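PDB 2C0N: A197 from Sulfolobus turreted icosahedral virus, which probably acts as a viral glycosyltransferase, transferring sugar units by means of a GT-A fold. Local coordinates for residues V74-K77 against F78-Y82. Numbering follows the deposited sequence.
Sequences VEAK and FNEGY
Lys77 leans across the last turn of helix 71-80 to meet Glu80 and Tyr82. Its CB lies 4.1 Å from Tyr82 CD2, and the kink at chi2 (-68°) brings CD to 3.7 Å from CD2 of the same ring. CD and CE then pass Glu80 OE1, and NZ closes a salt bridge to that oxygen at 3.0 Å, on its syn lone pair. The Glu80 chain, extended beyond CG, runs back over the Ala76 carbonyl. Beneath the lysine side chain the helix ends in a Schellman motif: Tyr82 N bonds to Lys77 O (3.1 Å, 155° at the hydrogen) and Gly81 N to Phe78 O (3.0 Å), with Gly81 at a positive phi of 114°; Gly81 N and Glu80 N add weak bonds to Lys77 O. This carbonyl oxygen also lies at the edge of the Tyr82 ring, in its plane. On the inner side, Val74 CG1 packs 3.8 Å from Phe78 CE2, both residues resting on Val85 and Phe122 of the central sheet. Tyr163 adds a cation-pi contact to Lys77 and meets the Tyr82 ring. Paired with a carboxylate and beside Tyr163, the ammonium group probably stays protonated; its salt bridge staples the last turn, while the bond from Tyr82 N to Lys77 O and the methylene packing hold Tyr82.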
loop_
_atom_site.group_PDB
_atom_site.type_symbol
_atom_site.label_atom_id
_atom_site.label_comp_id
_atom_site.label_asym_id
_atom_site.label_seq_id
_atom_site.Cartn_x
_atom_site.Cartn_y
_atom_site.Cartn_z
ATOM N N VAL A 74 -11.775 1.768 23.138
ATOM C CA VAL A 74 -10.678 2.745 23.169
ATOM C C VAL A 74 -11.197 4.123 23.642
ATOM O O VAL A 74 -10.694 4.713 24.606
ATOM C CB VAL A 74 -10.020 2.885 21.782
ATOM C CG1 VAL A 74 -8.906 3.936 21.830
ATOM C CG2 VAL A 74 -9.455 1.522 21.297
ATOM N N GLU A 75 -12.240 4.621 22.982
ATOM C CA GLU A 75 -12.820 5.906 23.354
ATOM C C GLU A 75 -13.282 5.943 24.801
ATOM O O GLU A 75 -13.091 6.943 25.472
ATOM C CB GLU A 75 -13.993 6.284 22.440
ATOM C CG GLU A 75 -14.561 7.690 22.727
ATOM C CD GLU A 75 -15.596 8.141 21.714
ATOM O OE1 GLU A 75 -15.986 7.347 20.837
ATOM O OE2 GLU A 75 -16.021 9.307 21.788
ATOM N N ALA A 76 -13.895 4.852 25.260
ATOM C CA ALA A 76 -14.323 4.746 26.644
ATOM C C ALA A 76 -13.148 4.948 27.601
ATOM O O ALA A 76 -13.268 5.683 28.601
ATOM C CB ALA A 76 -14.996 3.419 26.887
ATOM N N LYS A 77 -12.017 4.322 27.315
ATOM C CA LYS A 77 -10.836 4.461 28.186
ATOM C C LYS A 77 -10.346 5.907 28.220
ATOM O O LYS A 77 -10.045 6.412 29.289
ATOM C CB LYS A 77 -9.706 3.491 27.813
ATOM C CG LYS A 77 -9.952 2.079 28.250
ATOM C CD LYS A 77 -9.930 1.937 29.786
ATOM C CE LYS A 77 -10.868 0.824 30.200
ATOM N NZ LYS A 77 -10.982 0.667 31.648
ATOM N N PHE A 78 -10.319 6.598 27.087
ATOM C CA PHE A 78 -9.926 8.021 27.083
ATOM C C PHE A 78 -10.924 8.865 27.921
ATOM O O PHE A 78 -10.518 9.758 28.657
ATOM C CB PHE A 78 -9.897 8.591 25.670
ATOM C CG PHE A 78 -8.770 8.075 24.813
ATOM C CD1 PHE A 78 -7.531 7.736 25.354
ATOM C CD2 PHE A 78 -8.947 7.936 23.442
ATOM C CE1 PHE A 78 -6.478 7.283 24.516
ATOM C CE2 PHE A 78 -7.919 7.497 22.633
ATOM C CZ PHE A 78 -6.680 7.160 23.180
ATOM N N ASN A 79 -12.210 8.566 27.782
ATOM C CA ASN A 79 -13.265 9.302 28.505
ATOM C C ASN A 79 -13.087 9.106 30.005
ATOM O O ASN A 79 -13.385 9.993 30.787
ATOM C CB ASN A 79 -14.647 8.773 28.153
ATOM C CG ASN A 79 -15.089 9.081 26.710
ATOM O OD1 ASN A 79 -14.633 10.042 26.073
ATOM N ND2 ASN A 79 -16.050 8.291 26.223
ATOM N N GLU A 80 -12.610 7.927 30.392
ATOM C CA GLU A 80 -12.388 7.588 31.788
ATOM C C GLU A 80 -11.135 8.223 32.361
ATOM O O GLU A 80 -10.930 8.217 33.582
ATOM C CB GLU A 80 -12.309 6.079 31.945
ATOM C CG GLU A 80 -13.581 5.394 31.478
ATOM C CD GLU A 80 -13.455 3.878 31.307
ATOM O OE1 GLU A 80 -12.354 3.324 31.485
ATOM O OE2 GLU A 80 -14.509 3.248 31.020
ATOM N N GLY A 81 -10.299 8.758 31.477
ATOM C CA GLY A 81 -9.158 9.571 31.854
ATOM C C GLY A 81 -7.829 8.967 31.540
ATOM O O GLY A 81 -6.804 9.495 31.955
ATOM N N TYR A 82 -7.821 7.888 30.769
ATOM C CA TYR A 82 -6.542 7.414 30.239
ATOM C C TYR A 82 -5.998 8.325 29.141
ATOM O O TYR A 82 -6.757 8.946 28.387
ATOM C CB TYR A 82 -6.651 5.955 29.797
ATOM C CG TYR A 82 -6.799 5.072 30.980
ATOM C CD1 TYR A 82 -5.689 4.703 31.737
ATOM C CD2 TYR A 82 -8.042 4.647 31.392
ATOM C CE1 TYR A 82 -5.821 3.909 32.867
ATOM C CE2 TYR A 82 -8.196 3.842 32.514
ATOM C CZ TYR A 82 -7.075 3.479 33.251
ATOM O OH TYR A 82 -7.238 2.719 34.375
#